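Local coordinates for N5-carboxyaminoimidazole ribonucleotide synthetase (Bacillus anthracis, PDB 3Q2O), which probably catalyses the ATP-dependent carboxylation of aminoimidazole ribonucleotide to N5-carboxyaminoimidazole ribonucleotide in purine biosynthesis, at residues A[258-263]-A[273-278]; A[319-324]-A[356-361]. One frame throughout, in Å; residues are numbered along the deposited sequence.

Coming from the N terminus, the chain first meets interaction 1, where 258-263 and 273-278 close a short beta hairpin of the ATP-grasp domain. Interaction 2 follows only after the first is complete, so the two run in series and neither nest nor cross. It closes a longer loop, with helix 323-331 and strand 339-343 between 319-324 and 356-361, in the C-terminal domain of the carboxylase family. Both belong to the same antiparallel sheet, interaction 1 at one border and interaction 2 near the other, with strands 195-203, 209-220 and 223-229 between them: an example of one sheet built from different loop closures and shared by two domains. Their centres lie about 21 Å apart.

Interaction 1 (A[258-263]-A[273-278]); sequences LAVEMF and NELAPR. With MG (magnesium ion), chain C.
E261 and E274 stand side by side on one face of an antiparallel hairpin, and E261 illustrates how one side chain can line up with its cross-strand neighbour. E261 CB passes 3.5 Å from E274 O, and CG stays beside the same oxygen; with CG anti to the carbonyl carbon (chi1 -62°), the extended chain carries the carboxylate up beside that of E274. At the tip, E261 OE1 reaches E274 CG at 3.7 Å and accepts a bond from a water that also donates weakly to E274 O. The two carboxylates are turned 76° apart, OE1 of E261 lying 3.9 Å from OE2 of E274; R113 forms a salt bridge with E274 OE1. E274 OE2 takes a hydrogen bond from a water that is itself a ligand of the magnesium ion, which L275 O binds directly at 2.1 Å. In the backbone, E261 O accepts from N273 N at 2.8 Å and, weakly, from E274 N; N273 and E274 thus both face E261, a classic beta bulge. The N273 amide meets the F263 ring obliquely, N273 CG to F263 CZ 3.5 Å. On the other face, V260 CG1 touches L275 CD2 at 3.8 Å; both residues pack on L248 of helix 235-251, while strand 195-203 pairs with the far side of 256-264.

Interaction 2 (A[319-324]-A[356-361]); sequences VNILGE and GHVNIL
V319 O gathers several groups of the opposing strand. V358 N donates to it at 2.8 Å, in the carbonyl plane, while H357 CA adds a CH···O contact at 3.3 Å. V358 CG1 also lies against this oxygen, because chi1 of 56° sets that methyl between the backbone N and the carbonyl carbon. The reciprocal bond, from V319 N to V358 O, is equally short, making this pair a firm example of antiparallel hydrogen-bonded geometry. Two residues along, beyond the non-hydrogen-bonded pair N320-H357, I321 and G356 form a second such pair with less regular geometry: I321 N approaches G356 O at 2.9 Å from 46° above the carbonyl plane, whereas G356 N meets I321 O on a lone pair.

Over glycine the isoleucine can settle close to the backbone. I321 CB sits 3.5 Å from G356 O, and I321 CD1 extends across the main chain to H357 C at 3.6 Å before nearing V358 CB. On this same face V319 CG2 meets I360 CD1 at 3.8 Å, where the two side chains come together at a slant. W378 and helix 365-374 pack on this apolar side.

N320 and H357 occupy the other face, their amide and ring planes 61° apart, with N320 OD1 3.9 Å from H357 CB. Their polar ends are held by residues beyond the pair: N320 ND2 bonds to N281 OD1 and L224 O, and H357 ND1 to Y344 OH, while the imidazole stacks with H342 and H284. The sheet thus separates two chemistries, an aliphatic face toward helix 365-374 and W378 and a buried polar face whose amide and imidazole are fixed by hydrogen bonds and stacking, joining this C-terminal part to the ATP-grasp region.

Interaction 1 (A[258-263]-A[273-278])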
ATOM      1  N   LEU A 258     -17.967  -5.691  -5.552  1.00 16.26           N
ATOM      2  CA  LEU A 258     -18.990  -5.180  -6.471  1.00 16.35           C
ATOM      3  C   LEU A 258     -19.040  -3.642  -6.458  1.00 16.53           C
ATOM      4  O   LEU A 258     -19.293  -3.019  -5.414  1.00 17.04           O
ATOM      5  CB  LEU A 258     -20.380  -5.763  -6.131  1.00 16.43           C
ATOM      6  CG  LEU A 258     -21.567  -5.415  -7.045  1.00 16.62           C
ATOM      7  CD1 LEU A 258     -21.407  -6.031  -8.446  1.00 16.09           C
ATOM      8  CD2 LEU A 258     -22.908  -5.833  -6.393  1.00 16.35           C
ATOM      9  N   ALA A 259     -18.800  -3.036  -7.616  1.00 16.22           N
ATOM     10  CA  ALA A 259     -18.988  -1.594  -7.759  1.00 16.39           C
ATOM     11  C   ALA A 259     -20.401  -1.329  -8.256  1.00 16.11           C
ATOM     12  O   ALA A 259     -20.803  -1.877  -9.284  1.00 16.37           O
ATOM     13  CB  ALA A 259     -17.981  -1.026  -8.740  1.00 16.18           C
ATOM     14  N   VAL A 260     -21.148  -0.498  -7.538  1.00 15.72           N
ATOM     15  CA  VAL A 260     -22.517  -0.167  -7.947  1.00 16.06           C
ATOM     16  C   VAL A 260     -22.559   1.292  -8.355  1.00 16.56           C
ATOM     17  O   VAL A 260     -22.459   2.186  -7.493  1.00 17.17           O
ATOM     18  CB  VAL A 260     -23.556  -0.414  -6.808  1.00 16.05           C
ATOM     19  CG1 VAL A 260     -25.003  -0.327  -7.360  1.00 16.49           C
ATOM     20  CG2 VAL A 260     -23.321  -1.764  -6.150  1.00 15.88           C
ATOM     21  N   GLU A 261     -22.680   1.536  -9.659  1.00 16.66           N
ATOM     22  CA  GLU A 261     -22.764   2.900 -10.175  1.00 17.34           C
ATOM     23  C   GLU A 261     -24.220   3.303 -10.282  1.00 17.32           C
ATOM     24  O   GLU A 261     -25.069   2.490 -10.659  1.00 16.55           O
ATOM     25  CB  GLU A 261     -22.078   3.028 -11.534  1.00 17.32           C
ATOM     26  CG  GLU A 261     -20.584   2.720 -11.487  1.00 19.72           C
ATOM     27  CD  GLU A 261     -19.898   3.026 -12.802  1.00 22.36           C
ATOM     28  OE1 GLU A 261     -19.743   2.101 -13.626  1.00 23.99           O
ATOM     29  OE2 GLU A 261     -19.528   4.198 -13.019  1.00 23.99           O
ATOM     30  N   MET A 262     -24.479   4.566  -9.948  1.00 17.79           N
ATOM     31  CA  MET A 262     -25.830   5.076  -9.716  1.00 18.61           C
ATOM     32  C   MET A 262     -25.966   6.496 -10.227  1.00 18.62           C
ATOM     33  O   MET A 262     -24.962   7.178 -10.443  1.00 18.57           O
ATOM     34  CB  MET A 262     -26.136   5.076  -8.209  1.00 18.43           C
ATOM     35  CG  MET A 262     -26.088   3.692  -7.546  1.00 21.26           C
ATOM     36  SD  MET A 262     -26.185   3.865  -5.759  1.00 24.49           S
ATOM     37  CE  MET A 262     -25.849   2.214  -5.179  1.00 26.31           C
ATOM     38  N   PHE A 263     -27.217   6.911 -10.434  1.00 19.15           N
ATOM     39  CA  PHE A 263     -27.593   8.302 -10.682  1.00 19.78           C
ATOM     40  C   PHE A 263     -28.343   8.817  -9.454  1.00 20.79           C
ATOM     41  O   PHE A 263     -29.244   8.140  -8.934  1.00 20.41           O
ATOM     42  CB  PHE A 263     -28.531   8.405 -11.890  1.00 19.68           C
ATOM     43  CG  PHE A 263     -27.961   7.860 -13.161  1.00 20.16           C
ATOM     44  CD1 PHE A 263     -28.488   6.703 -13.730  1.00 20.16           C
ATOM     45  CD2 PHE A 263     -26.895   8.502 -13.799  1.00 20.75           C
ATOM     46  CE1 PHE A 263     -27.953   6.184 -14.921  1.00 21.15           C
ATOM     47  CE2 PHE A 263     -26.351   7.989 -14.983  1.00 21.10           C
ATOM     48  CZ  PHE A 263     -26.889   6.833 -15.548  1.00 19.86           C
ATOM     49  N   ASN A 273     -27.361   2.341 -12.229  1.00 19.70           N
ATOM     50  CA  ASN A 273     -26.877   2.504 -13.601  1.00 20.62           C
ATOM     51  C   ASN A 273     -26.273   1.184 -14.116  1.00 20.46           C
ATOM     52  O   ASN A 273     -26.827   0.543 -15.016  1.00 20.63           O
ATOM     53  CB  ASN A 273     -25.847   3.669 -13.604  1.00 20.76           C
ATOM     54  CG  ASN A 273     -25.140   3.872 -14.952  1.00 23.25           C
ATOM     55  OD1 ASN A 273     -25.649   3.491 -16.011  1.00 22.62           O
ATOM     56  ND2 ASN A 273     -23.962   4.524 -14.909  1.00 22.66           N
ATOM     57  N   GLU A 274     -25.149   0.770 -13.532  1.00 20.13           N
ATOM     58  CA  GLU A 274     -24.504  -0.484 -13.909  1.00 20.28           C
ATOM     59  C   GLU A 274     -23.573  -1.031 -12.822  1.00 19.62           C
ATOM     60  O   GLU A 274     -23.190  -0.313 -11.892  1.00 20.04           O
ATOM     61  CB  GLU A 274     -23.790  -0.360 -15.268  1.00 20.70           C
ATOM     62  CG  GLU A 274     -22.771   0.759 -15.363  1.00 23.59           C
ATOM     63  CD  GLU A 274     -22.134   0.829 -16.738  1.00 27.42           C
ATOM     64  OE1 GLU A 274     -22.774   1.335 -17.689  1.00 30.22           O
ATOM     65  OE2 GLU A 274     -20.988   0.377 -16.874  1.00 30.13           O
ATOM     66  N   LEU A 275     -23.235  -2.311 -12.957  1.00 18.91           N
ATOM     67  CA  LEU A 275     -22.485  -3.067 -11.964  1.00 18.39           C
ATOM     68  C   LEU A 275     -21.145  -3.513 -12.546  1.00 18.62           C
ATOM     69  O   LEU A 275     -21.060  -3.821 -13.735  1.00 18.34           O
ATOM     70  CB  LEU A 275     -23.282  -4.315 -11.548  1.00 18.39           C
ATOM     71  CG  LEU A 275     -24.715  -4.103 -11.047  1.00 19.12           C
ATOM     72  CD1 LEU A 275     -25.381  -5.419 -10.612  1.00 18.29           C
ATOM     73  CD2 LEU A 275     -24.732  -3.118  -9.906  1.00 17.77           C
ATOM     74  N   ALA A 276     -20.107  -3.539 -11.715  1.00 17.76           N
ATOM     75  CA  ALA A 276     -18.849  -4.183 -12.112  1.00 18.31           C
ATOM     76  C   ALA A 276     -18.446  -5.136 -11.009  1.00 17.76           C
ATOM     77  O   ALA A 276     -18.223  -4.713  -9.878  1.00 17.96           O
ATOM     78  CB  ALA A 276     -17.744  -3.151 -12.396  1.00 17.59           C
ATOM     79  N   PRO A 277     -18.388  -6.439 -11.320  1.00 17.86           N
ATOM     80  CA  PRO A 277     -18.069  -7.431 -10.296  1.00 17.17           C
ATOM     81  C   PRO A 277     -16.556  -7.587 -10.102  1.00 17.17           C
ATOM     82  O   PRO A 277     -15.998  -8.665 -10.271  1.00 16.67           O
ATOM     83  CB  PRO A 277     -18.717  -8.707 -10.841  1.00 17.55           C
ATOM     84  CG  PRO A 277     -18.666  -8.526 -12.335  1.00 17.81           C
ATOM     85  CD  PRO A 277     -18.729  -7.056 -12.615  1.00 17.82           C
ATOM     86  N   ARG A 278     -15.913  -6.485  -9.737  1.00 17.33           N
ATOM     87  CA  ARG A 278     -14.457  -6.414  -9.574  1.00 16.71           C
ATOM     88  C   ARG A 278     -14.146  -5.078  -8.933  1.00 16.47           C
ATOM     89  O   ARG A 278     -15.012  -4.208  -8.903  1.00 16.40           O
ATOM     90  CB  ARG A 278     -13.748  -6.479 -10.943  1.00 16.36           C
ATOM     91  CG  ARG A 278     -14.363  -5.580 -12.002  1.00 18.06           C
ATOM     92  CD  ARG A 278     -13.438  -5.377 -13.215  1.00 20.30           C
ATOM     93  NE  ARG A 278     -14.104  -4.571 -14.249  1.00 21.02           N
ATOM     94  CZ  ARG A 278     -14.201  -3.242 -14.238  1.00 20.95           C
ATOM     95  NH1 ARG A 278     -13.678  -2.514 -13.249  1.00 21.06           N
ATOM     96  NH2 ARG A 278     -14.825  -2.630 -15.229  1.00 20.22           N
TER
HETATM   97 MG    MG C 384     -20.229  -3.435 -15.636  1.00 33.77          MG
HETATM   98  O   HOH W   1     -20.212  -0.436 -12.833  1.00 32.34           O
HETATM   99  O   HOH W   2     -23.151   6.406 -12.487  1.00 18.12           O
HETATM  100  O   HOH W   3     -20.198  -1.506 -15.402  1.00 24.37           O
HETATM  101  O   HOH W   4     -18.184  -3.777 -15.591  1.00 24.34           O
HETATM  102  O   HOH W   5     -20.319  -5.522 -16.070  1.00 37.69           O
HETATM  103  O   HOH W   6     -22.310  -3.919 -16.326  1.00 25.39           O

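Interaction 2 (A[319-324]-A[356-361])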
ATOM      1  N   VAL A 319      -8.016  11.663  -9.365  1.00 15.77           N
ATOM      2  CA  VAL A 319      -8.023  12.145 -10.745  1.00 16.19           C
ATOM      3  C   VAL A 319      -7.319  11.128 -11.633  1.00 16.15           C
ATOM      4  O   VAL A 319      -6.202  10.712 -11.341  1.00 16.43           O
ATOM      5  CB  VAL A 319      -7.327  13.523 -10.920  1.00 16.31           C
ATOM      6  CG1 VAL A 319      -7.757  14.165 -12.237  1.00 16.37           C
ATOM      7  CG2 VAL A 319      -7.629  14.453  -9.763  1.00 15.91           C
ATOM      8  N   ASN A 320      -7.974  10.725 -12.716  1.00 16.40           N
ATOM      9  CA  ASN A 320      -7.380   9.778 -13.649  1.00 17.14           C
ATOM     10  C   ASN A 320      -6.294  10.421 -14.500  1.00 17.38           C
ATOM     11  O   ASN A 320      -6.424  11.576 -14.901  1.00 17.30           O
ATOM     12  CB  ASN A 320      -8.442   9.176 -14.587  1.00 16.85           C
ATOM     13  CG  ASN A 320      -8.926   7.798 -14.142  1.00 18.30           C
ATOM     14  OD1 ASN A 320      -8.348   7.162 -13.267  1.00 17.37           O
ATOM     15  ND2 ASN A 320      -9.996   7.323 -14.779  1.00 20.18           N
ATOM     16  N   ILE A 321      -5.253   9.637 -14.779  1.00 17.56           N
ATOM     17  CA  ILE A 321      -4.157  10.021 -15.658  1.00 18.25           C
ATOM     18  C   ILE A 321      -4.222   9.175 -16.925  1.00 18.55           C
ATOM     19  O   ILE A 321      -3.883   7.988 -16.918  1.00 18.74           O
ATOM     20  CB  ILE A 321      -2.787   9.855 -14.957  1.00 17.93           C
ATOM     21  CG1 ILE A 321      -2.755  10.680 -13.661  1.00 18.14           C
ATOM     22  CG2 ILE A 321      -1.610  10.255 -15.915  1.00 18.37           C
ATOM     23  CD1 ILE A 321      -1.662  10.264 -12.687  1.00 18.70           C
ATOM     24  N   LEU A 322      -4.690   9.789 -18.010  1.00 19.39           N
ATOM     25  CA  LEU A 322      -4.725   9.119 -19.313  1.00 20.05           C
ATOM     26  C   LEU A 322      -3.413   9.379 -20.075  1.00 21.07           C
ATOM     27  O   LEU A 322      -2.604  10.211 -19.653  1.00 20.91           O
ATOM     28  CB  LEU A 322      -5.946   9.577 -20.124  1.00 19.92           C
ATOM     29  CG  LEU A 322      -7.319   9.587 -19.410  1.00 20.37           C
ATOM     30  CD1 LEU A 322      -8.465  10.015 -20.361  1.00 20.41           C
ATOM     31  CD2 LEU A 322      -7.637   8.236 -18.776  1.00 19.35           C
ATOM     32  N   GLY A 323      -3.208   8.668 -21.184  1.00 21.77           N
ATOM     33  CA  GLY A 323      -2.038   8.883 -22.059  1.00 23.11           C
ATOM     34  C   GLY A 323      -1.838  10.356 -22.397  1.00 23.83           C
ATOM     35  O   GLY A 323      -0.714  10.849 -22.410  1.00 23.73           O
ATOM     36  N   GLU A 324      -2.935  11.068 -22.637  1.00 24.46           N
ATOM     37  CA  GLU A 324      -2.868  12.505 -22.914  1.00 25.28           C
ATOM     38  C   GLU A 324      -2.450  13.359 -21.702  1.00 25.53           C
ATOM     39  O   GLU A 324      -2.240  14.557 -21.846  1.00 26.05           O
ATOM     40  CB  GLU A 324      -4.208  13.017 -23.462  1.00 25.52           C
ATOM     41  CG  GLU A 324      -5.360  12.984 -22.448  1.00 26.21           C
ATOM     42  CD  GLU A 324      -6.469  13.966 -22.783  1.00 28.51           C
ATOM     43  OE1 GLU A 324      -6.169  15.131 -23.148  1.00 29.14           O
ATOM     44  OE2 GLU A 324      -7.646  13.577 -22.663  1.00 28.45           O
ATOM     45  N   GLY A 356      -2.431   5.898 -15.061  1.00 18.36           N
ATOM     46  CA  GLY A 356      -2.345   5.914 -13.610  1.00 17.56           C
ATOM     47  C   GLY A 356      -3.474   6.717 -13.009  1.00 16.77           C
ATOM     48  O   GLY A 356      -4.455   7.038 -13.688  1.00 16.29           O
ATOM     49  N   HIS A 357      -3.325   7.074 -11.740  1.00 16.28           N
ATOM     50  CA  HIS A 357      -4.253   8.006 -11.093  1.00 16.31           C
ATOM     51  C   HIS A 357      -3.544   8.778  -9.991  1.00 16.67           C
ATOM     52  O   HIS A 357      -2.491   8.360  -9.512  1.00 16.25           O
ATOM     53  CB  HIS A 357      -5.514   7.289 -10.552  1.00 16.03           C
ATOM     54  CG  HIS A 357      -5.238   6.319  -9.440  1.00 16.26           C
ATOM     55  ND1 HIS A 357      -4.891   5.007  -9.676  1.00 14.17           N
ATOM     56  CD2 HIS A 357      -5.249   6.472  -8.092  1.00 13.37           C
ATOM     57  CE1 HIS A 357      -4.707   4.388  -8.521  1.00 13.62           C
ATOM     58  NE2 HIS A 357      -4.893   5.261  -7.546  1.00 13.51           N
ATOM     59  N   VAL A 358      -4.117   9.909  -9.592  1.00 16.52           N
ATOM     60  CA  VAL A 358      -3.575  10.624  -8.460  1.00 16.75           C
ATOM     61  C   VAL A 358      -4.684  10.873  -7.438  1.00 16.60           C
ATOM     62  O   VAL A 358      -5.756  11.359  -7.791  1.00 16.79           O
ATOM     63  CB  VAL A 358      -2.817  11.909  -8.906  1.00 17.17           C
ATOM     64  CG1 VAL A 358      -3.723  12.826  -9.734  1.00 17.24           C
ATOM     65  CG2 VAL A 358      -2.217  12.640  -7.699  1.00 18.54           C
ATOM     66  N   ASN A 359      -4.432  10.474  -6.186  1.00 15.95           N
ATOM     67  CA  ASN A 359      -5.335  10.740  -5.075  1.00 15.93           C
ATOM     68  C   ASN A 359      -4.903  11.994  -4.341  1.00 16.68           C
ATOM     69  O   ASN A 359      -3.805  12.034  -3.752  1.00 17.16           O
ATOM     70  CB  ASN A 359      -5.358   9.538  -4.115  1.00 15.23           C
ATOM     71  CG  ASN A 359      -6.110   8.351  -4.690  1.00 15.63           C
ATOM     72  OD1 ASN A 359      -7.027   8.524  -5.499  1.00 16.81           O
ATOM     73  ND2 ASN A 359      -5.735   7.146  -4.278  1.00 14.76           N
ATOM     74  N   ILE A 360      -5.752  13.013  -4.386  1.00 17.05           N
ATOM     75  CA  ILE A 360      -5.442  14.303  -3.771  1.00 17.83           C
ATOM     76  C   ILE A 360      -6.203  14.334  -2.447  1.00 18.72           C
ATOM     77  O   ILE A 360      -7.430  14.350  -2.438  1.00 18.36           O
ATOM     78  CB  ILE A 360      -5.844  15.511  -4.684  1.00 17.37           C
ATOM     79  CG1 ILE A 360      -5.210  15.396  -6.074  1.00 17.30           C
ATOM     80  CG2 ILE A 360      -5.411  16.867  -4.052  1.00 17.83           C
ATOM     81  CD1 ILE A 360      -5.770  16.399  -7.103  1.00 16.21           C
ATOM     82  N   LEU A 361      -5.460  14.307  -1.342  1.00 19.33           N
ATOM     83  CA  LEU A 361      -6.030  14.287  -0.004  1.00 21.05           C
ATOM     84  C   LEU A 361      -6.000  15.687   0.578  1.00 21.71           C
ATOM     85  O   LEU A 361      -5.014  16.415   0.428  1.00 22.00           O
ATOM     86  CB  LEU A 361      -5.251  13.322   0.902  1.00 20.73           C
ATOM     87  CG  LEU A 361      -5.627  11.834   0.903  1.00 23.05           C
ATOM     88  CD1 LEU A 361      -5.590  11.203  -0.477  1.00 24.86           C
ATOM     89  CD2 LEU A 361      -4.714  11.063   1.846  1.00 23.13           C
TER